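Local coordinates for protein MATE family efflux transporter (Vibrio cholerae, PDB 6IDP) that probably expels drugs and other toxic compounds from the bacterial cell, coupled to protons, as a multidrug transporter of the MATE family, at residues G164-V169 and A205-K210; Y151-A156 and Q215-Q220; V65-A70 and G92-I97. One frame throughout, in Å; residues are numbered along the deposited sequence.

Interaction 1: residues G164-V169 and A205-K210; sequences GTLMMV and AIVAPK. With OLC ((2R)-2,3-dihydroxypropyl (9Z)-octadec-9-enoate), chain K.
Leu166 reaches from one helix to Val207 and Ile206 on the other, and the contact between 164-169 and 205-210 is wholly apolar. The two methyls of the leucine divide the work. CD1 lies 3.6 Å from Val207 CB and somewhat farther from Val207 CG2, whereas CD2 meets Ile206 CG2 at 3.9 Å. The side chain therefore ends against two consecutive residues of the partner helix, approaching both on a slant. Leu166 CG stands opposite its own carbonyl carbon (chi1 -76°), with CD1 and CD2 forming a fork at the end. Ile206 makes its closest approach with the short branch CG2, and the end of its longer arm, CD1, also borders Leu166 CD2 at 4.2 Å. The tight approach to Val207 CB and the modest 143 Å² buried overall describe one side chain of helix 161-184 bridging to a neighbour, the nearest CA atoms, those of Leu166 and Val207, being 8.1 Å apart. Tyr150 of helix 124-156 packs against Val207 and Ala208.

A lipid supplies a second set of apolar contacts. The acyl chain of a monoolein runs past Ala205 and Pro209, with C17 at 3.8 Å from Ala205 CB and C12 at 4.1 Å from Pro209 CG. Its C15 lies 3.7 Å from Ala205 O. Pro209 has no N-H to bond back to the preceding turn, and helix 189-213 is kinked there.

Backbone polar groups are tied up locally. Val169 N donates to Thr165 O at 3.1 Å, and Thr165 OG1 is bonded to Leu161 O one turn earlier. Such leucine-centred packing joins 161-184 and 189-213, consecutive helices that run roughly antiparallel here in the all-helical MATE fold.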
loop_
_atom_site.group_PDB
_atom_site.type_symbol
_atom_site.label_atom_id
_atom_site.label_comp_id
_atom_site.label_asym_id
_atom_site.label_seq_id
_atom_site.Cartn_x
_atom_site.Cartn_y
_atom_site.Cartn_z
ATOM N N GLY A 164 13.368 -0.169 5.801
ATOM C CA GLY A 164 13.316 1.230 5.416
ATOM C C GLY A 164 14.591 1.671 4.725
ATOM O O GLY A 164 14.558 2.339 3.691
ATOM N N THR A 165 15.723 1.282 5.301
ATOM C CA THR A 165 17.027 1.618 4.749
ATOM C C THR A 165 17.233 0.980 3.377
ATOM O O THR A 165 17.728 1.625 2.453
ATOM C CB THR A 165 18.157 1.179 5.704
ATOM O OG1 THR A 165 18.103 1.970 6.897
ATOM C CG2 THR A 165 19.521 1.354 5.054
ATOM N N LEU A 166 16.837 -0.282 3.245
ATOM C CA LEU A 166 17.031 -1.005 1.992
ATOM C C LEU A 166 16.118 -0.495 0.880
ATOM O O LEU A 166 16.470 -0.575 -0.296
ATOM C CB LEU A 166 16.817 -2.503 2.199
ATOM C CG LEU A 166 17.965 -3.238 2.894
ATOM C CD1 LEU A 166 17.714 -4.735 2.898
ATOM C CD2 LEU A 166 19.297 -2.916 2.232
ATOM N N MET A 167 14.950 0.022 1.248
ATOM C CA MET A 167 14.069 0.641 0.265
ATOM C C MET A 167 14.747 1.864 -0.338
ATOM O O MET A 167 14.611 2.128 -1.531
ATOM C CB MET A 167 12.724 1.024 0.888
ATOM C CG MET A 167 11.836 -0.163 1.210
ATOM S SD MET A 167 10.383 0.292 2.178
ATOM C CE MET A 167 9.414 1.156 0.949
ATOM N N MET A 168 15.484 2.600 0.485
ATOM C CA MET A 168 16.248 3.739 -0.009
ATOM C C MET A 168 17.368 3.271 -0.931
ATOM O O MET A 168 17.587 3.847 -1.996
ATOM C CB MET A 168 16.821 4.559 1.150
ATOM C CG MET A 168 15.761 5.149 2.069
ATOM S SD MET A 168 16.274 6.665 2.908
ATOM C CE MET A 168 17.474 6.040 4.079
ATOM N N VAL A 169 18.063 2.215 -0.521
ATOM C CA VAL A 169 19.191 1.691 -1.284
ATOM C C VAL A 169 18.762 1.178 -2.657
ATOM O O VAL A 169 19.372 1.517 -3.671
ATOM C CB VAL A 169 19.904 0.559 -0.519
ATOM C CG1 VAL A 169 20.964 -0.091 -1.394
ATOM C CG2 VAL A 169 20.524 1.101 0.759
ATOM N N ALA A 205 19.809 -10.027 -1.636
ATOM C CA ALA A 205 21.126 -10.531 -1.268
ATOM C C ALA A 205 21.599 -9.962 0.070
ATOM O O ALA A 205 22.398 -10.585 0.765
ATOM C CB ALA A 205 22.135 -10.217 -2.363
ATOM N N ILE A 206 21.104 -8.780 0.426
ATOM C CA ILE A 206 21.512 -8.125 1.664
ATOM C C ILE A 206 20.633 -8.516 2.855
ATOM O O ILE A 206 21.143 -8.784 3.944
ATOM C CB ILE A 206 21.499 -6.587 1.512
ATOM C CG1 ILE A 206 22.564 -6.143 0.509
ATOM C CG2 ILE A 206 21.739 -5.910 2.855
ATOM C CD1 ILE A 206 22.586 -4.653 0.255
ATOM N N VAL A 207 19.320 -8.562 2.648
ATOM C CA VAL A 207 18.392 -8.744 3.762
ATOM C C VAL A 207 18.264 -10.205 4.207
ATOM O O VAL A 207 18.059 -10.478 5.391
ATOM C CB VAL A 207 16.984 -8.189 3.416
ATOM C CG1 VAL A 207 16.296 -9.030 2.346
ATOM C CG2 VAL A 207 16.121 -8.090 4.668
ATOM N N ALA A 208 18.404 -11.137 3.269
ATOM C CA ALA A 208 18.203 -12.552 3.565
ATOM C C ALA A 208 19.230 -13.120 4.558
ATOM O O ALA A 208 18.848 -13.841 5.479
ATOM C CB ALA A 208 18.204 -13.370 2.274
ATOM N N PRO A 209 20.531 -12.811 4.383
ATOM C CA PRO A 209 21.452 -13.331 5.403
ATOM C C PRO A 209 21.278 -12.659 6.763
ATOM O O PRO A 209 21.560 -13.282 7.787
ATOM C CB PRO A 209 22.837 -13.028 4.819
ATOM C CG PRO A 209 22.611 -11.927 3.836
ATOM C CD PRO A 209 21.256 -12.182 3.263
ATOM N N LYS A 210 20.831 -11.409 6.772
ATOM C CA LYS A 210 20.586 -10.705 8.025
ATOM C C LYS A 210 19.399 -11.321 8.761
ATOM O O LYS A 210 19.429 -11.492 9.981
ATOM C CB LYS A 210 20.348 -9.218 7.771
ATOM C CG LYS A 210 21.624 -8.408 7.572
ATOM C CD LYS A 210 21.331 -7.074 6.901
ATOM C CE LYS A 210 22.466 -6.081 7.104
ATOM N NZ LYS A 210 23.789 -6.649 6.729
HETATM C C18 OLC K . 25.660 -6.909 -3.193
HETATM C C17 OLC K . 25.407 -8.283 -2.611
HETATM C C16 OLC K . 26.058 -8.394 -1.249
HETATM C C12 OLC K . 26.508 -11.251 2.772
HETATM C C15 OLC K . 25.763 -9.752 -0.652
HETATM C C13 OLC K . 26.060 -11.204 1.326
HETATM C C14 OLC K . 26.298 -9.820 0.763
#

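Interaction 2: residues Y151-A156 and Q215-Q220; sequences YSVCRA and QWTSYQ. With OLC ((2R)-2,3-dihydroxypropyl (9Z)-octadec-9-enoate), chain C.
Val153 and Trp216 pass each other in opposite directions, and the tryptophan ring then extends over to Cys154, the next residue of the helix. Val153 presents a single methyl, CG1, which its chi1 of 172° carries to the position opposite the backbone N. That methyl lies 3.7 Å from Trp216 O and 3.9 Å from Trp216 CB, so it packs on the base of the tryptophan. Thr217 CG2 flanks the same methyl at a looser 4.3 Å.

The indole itself meets the helix through its benzene half. Trp216 CZ3 comes within 3.7 Å of Cys154 CA, approaching the backbone obliquely. Cys154 SG lies 3.9 Å from the same CZ3, in the ring plane: the sulfur is 84° off the ring normal, an edge-on sulfur-aromatic contact. Val211 of helix 189-213 packs against Cys154, Trp216 and Thr217 alike, and Asn157 and Asn159 add contacts to the indole.

Residues 215-220 lie in the loop that connects helices 189-213 and 226-259 of the MATE transporter. Gln215 has positive phi and two bonds back into the last helical turn, a Schellman motif, and after Trp216 the chain becomes extended at Thr217 and Ser218. Further on, Ser218 OG accepts from Gln220 N at 3.2 Å with an almost straight N-H...O angle of 168°, giving an ST turn. Gln220 O is in turn bonded to Gln89 NE2 of helix 84-111. Tyr219 borders a monoolein head group: the ester carbonyl oxygen O19 lies at the edge of the phenol ring, near its plane, and glycerol carbon C24 is 3.3 Å from Tyr219 O.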
loop_
_atom_site.group_PDB
_atom_site.type_symbol
_atom_site.label_atom_id
_atom_site.label_comp_id
_atom_site.label_asym_id
_atom_site.label_seq_id
_atom_site.Cartn_x
_atom_site.Cartn_y
_atom_site.Cartn_z
ATOM N N TYR A 151 10.864 -8.105 4.030
ATOM C CA TYR A 151 10.564 -6.872 4.754
ATOM C C TYR A 151 9.472 -7.106 5.791
ATOM O O TYR A 151 9.512 -6.542 6.885
ATOM C CB TYR A 151 10.126 -5.758 3.794
ATOM C CG TYR A 151 11.233 -5.163 2.955
ATOM C CD1 TYR A 151 12.569 -5.444 3.220
ATOM C CD2 TYR A 151 10.940 -4.307 1.900
ATOM C CE1 TYR A 151 13.580 -4.890 2.448
ATOM C CE2 TYR A 151 11.943 -3.753 1.126
ATOM C CZ TYR A 151 13.258 -4.045 1.404
ATOM O OH TYR A 151 14.250 -3.492 0.631
ATOM N N SER A 152 8.497 -7.935 5.434
ATOM C CA SER A 152 7.373 -8.231 6.313
ATOM C C SER A 152 7.805 -9.066 7.514
ATOM O O SER A 152 7.273 -8.901 8.608
ATOM C CB SER A 152 6.265 -8.951 5.543
ATOM O OG SER A 152 5.776 -8.135 4.494
ATOM N N VAL A 153 8.767 -9.961 7.306
ATOM C CA VAL A 153 9.317 -10.745 8.403
ATOM C C VAL A 153 10.119 -9.852 9.358
ATOM O O VAL A 153 10.012 -9.992 10.576
ATOM C CB VAL A 153 10.199 -11.903 7.881
ATOM C CG1 VAL A 153 10.930 -12.588 9.027
ATOM C CG2 VAL A 153 9.349 -12.908 7.112
ATOM N N CYS A 154 10.907 -8.930 8.805
ATOM C CA CYS A 154 11.636 -7.947 9.613
ATOM C C CYS A 154 10.694 -7.141 10.492
ATOM O O CYS A 154 10.906 -7.008 11.698
ATOM C CB CYS A 154 12.426 -6.980 8.725
ATOM S SG CYS A 154 13.808 -7.702 7.825
ATOM N N ARG A 155 9.662 -6.593 9.858
ATOM C CA ARG A 155 8.668 -5.777 10.536
ATOM C C ARG A 155 7.932 -6.597 11.589
ATOM O O ARG A 155 7.710 -6.127 12.703
ATOM C CB ARG A 155 7.689 -5.180 9.517
ATOM C CG ARG A 155 8.298 -4.068 8.662
ATOM C CD ARG A 155 7.372 -3.632 7.526
ATOM N NE ARG A 155 5.977 -3.590 7.947
ATOM C CZ ARG A 155 5.000 -4.277 7.365
ATOM N NH1 ARG A 155 5.262 -5.054 6.324
ATOM N NH2 ARG A 155 3.758 -4.182 7.821
ATOM N N ALA A 156 7.586 -7.831 11.238
ATOM C CA ALA A 156 6.925 -8.739 12.171
ATOM C C ALA A 156 7.775 -8.956 13.423
ATOM O O ALA A 156 7.246 -9.166 14.512
ATOM C CB ALA A 156 6.625 -10.071 11.499
ATOM N N GLN A 215 17.900 -15.213 13.105
ATOM C CA GLN A 215 17.039 -16.379 13.300
ATOM C C GLN A 215 15.562 -16.011 13.239
ATOM O O GLN A 215 14.762 -16.450 14.063
ATOM C CB GLN A 215 17.368 -17.074 14.630
ATOM C CG GLN A 215 18.718 -17.775 14.622
ATOM C CD GLN A 215 19.127 -18.293 15.987
ATOM O OE1 GLN A 215 18.287 -18.529 16.856
ATOM N NE2 GLN A 215 20.428 -18.467 16.185
ATOM N N TRP A 216 15.210 -15.203 12.244
ATOM C CA TRP A 216 13.823 -14.808 12.030
ATOM C C TRP A 216 13.138 -15.746 11.044
ATOM O O TRP A 216 11.927 -15.672 10.831
ATOM C CB TRP A 216 13.754 -13.362 11.538
ATOM C CG TRP A 216 14.124 -12.371 12.595
ATOM C CD1 TRP A 216 14.282 -12.618 13.930
ATOM C CD2 TRP A 216 14.382 -10.974 12.412
ATOM N NE1 TRP A 216 14.620 -11.460 14.585
ATOM C CE2 TRP A 216 14.688 -10.437 13.678
ATOM C CE3 TRP A 216 14.385 -10.127 11.301
ATOM C CZ2 TRP A 216 14.991 -9.089 13.863
ATOM C CZ3 TRP A 216 14.687 -8.790 11.487
ATOM C CH2 TRP A 216 14.984 -8.284 12.757
ATOM N N THR A 217 13.929 -16.630 10.445
ATOM C CA THR A 217 13.406 -17.678 9.579
ATOM C C THR A 217 14.029 -19.018 9.943
ATOM O O THR A 217 15.204 -19.086 10.313
ATOM C CB THR A 217 13.680 -17.396 8.087
ATOM O OG1 THR A 217 15.072 -17.117 7.902
ATOM C CG2 THR A 217 12.856 -16.214 7.599
ATOM N N SER A 218 13.238 -20.081 9.842
ATOM C CA SER A 218 13.744 -21.431 10.048
ATOM C C SER A 218 13.124 -22.389 9.045
ATOM O O SER A 218 11.965 -22.232 8.669
ATOM C CB SER A 218 13.459 -21.914 11.471
ATOM O OG SER A 218 13.802 -23.279 11.606
ATOM N N TYR A 219 13.892 -23.385 8.623
ATOM C CA TYR A 219 13.372 -24.392 7.710
ATOM C C TYR A 219 13.409 -25.772 8.350
ATOM O O TYR A 219 13.424 -26.794 7.667
ATOM C CB TYR A 219 14.141 -24.350 6.390
ATOM C CG TYR A 219 13.877 -23.054 5.660
ATOM C CD1 TYR A 219 12.710 -22.879 4.928
ATOM C CD2 TYR A 219 14.765 -21.991 5.744
ATOM C CE1 TYR A 219 12.447 -21.689 4.278
ATOM C CE2 TYR A 219 14.512 -20.796 5.096
ATOM C CZ TYR A 219 13.350 -20.651 4.364
ATOM O OH TYR A 219 13.094 -19.462 3.717
ATOM N N GLN A 220 13.412 -25.778 9.680
ATOM C CA GLN A 220 13.225 -26.996 10.455
ATOM C C GLN A 220 11.766 -27.069 10.906
ATOM O O GLN A 220 11.410 -26.535 11.958
ATOM C CB GLN A 220 14.166 -27.028 11.665
ATOM C CG GLN A 220 15.633 -26.752 11.344
ATOM C CD GLN A 220 16.296 -27.883 10.584
ATOM O OE1 GLN A 220 16.726 -28.876 11.175
ATOM N NE2 GLN A 220 16.390 -27.738 9.269
HETATM C C10 OLC C . 10.726 -22.928 -3.556
HETATM C C9 OLC C . 11.137 -23.624 -2.476
HETATM C C11 OLC C . 10.930 -23.477 -4.950
HETATM C C8 OLC C . 11.811 -24.968 -2.636
HETATM C C24 OLC C . 13.546 -30.016 7.086
HETATM C C12 OLC C . 10.914 -22.331 -5.939
HETATM C C7 OLC C . 12.582 -25.287 -1.374
HETATM C C13 OLC C . 9.623 -21.555 -5.794
HETATM C C6 OLC C . 12.130 -26.627 -0.834
HETATM C C14 OLC C . 9.681 -20.320 -6.667
HETATM C C5 OLC C . 10.770 -26.492 -0.182
HETATM C C4 OLC C . 10.921 -25.873 1.191
HETATM C C3 OLC C . 10.368 -26.806 2.248
HETATM C C2 OLC C . 11.477 -27.680 2.798
HETATM C C21 OLC C . 11.413 -29.027 6.316
HETATM C C1 OLC C . 11.339 -27.800 4.302
HETATM C C22 OLC C . 12.052 -30.229 6.975
HETATM O O19 OLC C . 10.809 -26.909 4.937
HETATM O O25 OLC C . 14.193 -31.245 7.328
HETATM O O23 OLC C . 11.502 -30.399 8.260
HETATM O O20 OLC C . 11.822 -28.939 4.971
#

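Interaction 3: residues V65-A70 and G92-I97; sequences VGLGIA and GLVIVI
With CG opposite the backbone N (chi1 178°), Leu67 straddles Val94 CG1 with both its methyls, and CD2 reaches on to Val94 O and Ile97. Val94 CG1 likewise stands opposite its own N (chi1 168°). These extended conformations bring the two branched side chains alongside each other, pointing in opposite senses, and join 54-80 and 84-111, two consecutive helices of the MATE fold.

Leu67 is the sole side chain of its segment to touch the other helix here. Its CD2 is 4.2 Å from Val94 CG1, Leu67 CG is equally far from that methyl, and Leu67 CD1 follows at 4.3 Å from Val94 CG1, so the valine rests along the branch point of the leucine as well as at its end. The same CD2 lies 4.1 Å from Val94 O, a contact of methyl with carbonyl oxygen in which nothing is bonded. One turn on from Val94, Ile97 CG2 lies 4.4 Å from Leu67 CD2. Ile97 starts toward 65-70, but its longer CG1-CD1 arm leads away, leaving the short branch to border the contact.

A buried area of 125 Å² and nearest CA atoms, those of Leu67 and Val94, 7.9 Å apart make this light apolar packing. Other helices close the surroundings: Phe149 of helix 124-156 packs against Leu67, while helix 226-259 brings Leu230 to Ile97 and Ile236 to Ala70. The backbone stays regular through the contact, and Leu67 O accepts from Thr71 OG1. On the partner helix, Ile97 N closes the turn that carries the contact by donating to Leu93 O at 2.8 Å.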
loop_
_atom_site.group_PDB
_atom_site.type_symbol
_atom_site.label_atom_id
_atom_site.label_comp_id
_atom_site.label_asym_id
_atom_site.label_seq_id
_atom_site.Cartn_x
_atom_site.Cartn_y
_atom_site.Cartn_z
ATOM N N VAL A 65 0.785 -7.717 -0.702
ATOM C CA VAL A 65 0.446 -6.897 0.457
ATOM C C VAL A 65 -0.442 -7.696 1.408
ATOM O O VAL A 65 -0.234 -7.678 2.621
ATOM C CB VAL A 65 -0.250 -5.582 0.048
ATOM C CG1 VAL A 65 -0.894 -4.917 1.255
ATOM C CG2 VAL A 65 0.755 -4.637 -0.592
ATOM N N GLY A 66 -1.414 -8.411 0.846
ATOM C CA GLY A 66 -2.272 -9.290 1.620
ATOM C C GLY A 66 -1.504 -10.317 2.439
ATOM O O GLY A 66 -1.857 -10.588 3.587
ATOM N N LEU A 67 -0.452 -10.885 1.856
ATOM C CA LEU A 67 0.386 -11.840 2.578
ATOM C C LEU A 67 1.252 -11.132 3.614
ATOM O O LEU A 67 1.497 -11.667 4.696
ATOM C CB LEU A 67 1.266 -12.639 1.610
ATOM C CG LEU A 67 2.233 -13.638 2.256
ATOM C CD1 LEU A 67 1.496 -14.599 3.185
ATOM C CD2 LEU A 67 3.013 -14.408 1.203
ATOM N N GLY A 68 1.715 -9.932 3.282
ATOM C CA GLY A 68 2.505 -9.139 4.211
ATOM C C GLY A 68 1.720 -8.773 5.461
ATOM O O GLY A 68 2.248 -8.818 6.576
ATOM N N ILE A 69 0.456 -8.414 5.269
ATOM C CA ILE A 69 -0.438 -8.102 6.378
ATOM C C ILE A 69 -0.648 -9.333 7.274
ATOM O O ILE A 69 -0.607 -9.228 8.498
ATOM C CB ILE A 69 -1.798 -7.575 5.859
ATOM C CG1 ILE A 69 -1.616 -6.211 5.181
ATOM C CG2 ILE A 69 -2.813 -7.473 6.988
ATOM C CD1 ILE A 69 -2.886 -5.644 4.560
ATOM N N ALA A 70 -0.850 -10.498 6.660
ATOM C CA ALA A 70 -1.036 -11.741 7.411
ATOM C C ALA A 70 0.234 -12.132 8.161
ATOM O O ALA A 70 0.181 -12.565 9.315
ATOM C CB ALA A 70 -1.462 -12.868 6.480
ATOM N N GLY A 92 9.889 -18.749 7.807
ATOM C CA GLY A 92 10.293 -19.618 6.719
ATOM C C GLY A 92 9.118 -20.032 5.851
ATOM O O GLY A 92 9.233 -20.079 4.626
ATOM N N LEU A 93 7.984 -20.325 6.483
ATOM C CA LEU A 93 6.794 -20.769 5.758
ATOM C C LEU A 93 6.266 -19.683 4.822
ATOM O O LEU A 93 5.851 -19.973 3.700
ATOM C CB LEU A 93 5.694 -21.199 6.733
ATOM C CG LEU A 93 4.387 -21.677 6.090
ATOM C CD1 LEU A 93 4.611 -22.940 5.267
ATOM C CD2 LEU A 93 3.300 -21.896 7.131
ATOM N N VAL A 94 6.287 -18.437 5.291
ATOM C CA VAL A 94 5.819 -17.303 4.499
ATOM C C VAL A 94 6.665 -17.110 3.239
ATOM O O VAL A 94 6.134 -16.894 2.150
ATOM C CB VAL A 94 5.831 -16.006 5.329
ATOM C CG1 VAL A 94 5.620 -14.793 4.435
ATOM C CG2 VAL A 94 4.762 -16.067 6.409
ATOM N N ILE A 95 7.982 -17.198 3.400
ATOM C CA ILE A 95 8.910 -17.082 2.280
ATOM C C ILE A 95 8.629 -18.154 1.226
ATOM O O ILE A 95 8.633 -17.875 0.024
ATOM C CB ILE A 95 10.378 -17.192 2.752
ATOM C CG1 ILE A 95 10.720 -16.049 3.710
ATOM C CG2 ILE A 95 11.326 -17.170 1.572
ATOM C CD1 ILE A 95 10.524 -14.672 3.112
ATOM N N VAL A 96 8.368 -19.376 1.684
ATOM C CA VAL A 96 8.082 -20.493 0.788
ATOM C C VAL A 96 6.728 -20.325 0.093
ATOM O O VAL A 96 6.623 -20.508 -1.120
ATOM C CB VAL A 96 8.123 -21.833 1.551
ATOM C CG1 VAL A 96 7.540 -22.957 0.711
ATOM C CG2 VAL A 96 9.552 -22.156 1.966
ATOM N N ILE A 97 5.705 -19.966 0.864
ATOM C CA ILE A 97 4.368 -19.712 0.329
ATOM C C ILE A 97 4.381 -18.609 -0.726
ATOM O O ILE A 97 3.818 -18.763 -1.810
ATOM C CB ILE A 97 3.375 -19.312 1.448
ATOM C CG1 ILE A 97 3.067 -20.512 2.343
ATOM C CG2 ILE A 97 2.089 -18.746 0.857
ATOM C CD1 ILE A 97 2.487 -21.692 1.600
#

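Overall arrangement
All three contacts involve or adjoin helix 124-156, which ties them together. Interaction 1 is nested within the chain loop closed by interaction 2, their centres 13 Å apart. There Tyr151 packs against 164-169, with Tyr151 OH 3.2 Å from Leu166 CB, and Cys154 SG lies 3.9 Å from Val207 CG2. Interaction 3 closes earlier in the chain. It touches interaction 2 on two fronts: Ser152 OG is 3.4 Å from Gly68 CA, and Tyr219 CE1 sits 3.7 Å from Val96 CG2. Interactions 1 and 3 do not meet, their nearest atoms being about 8 Å apart. Separate monooleins border 205-210 and 215-220.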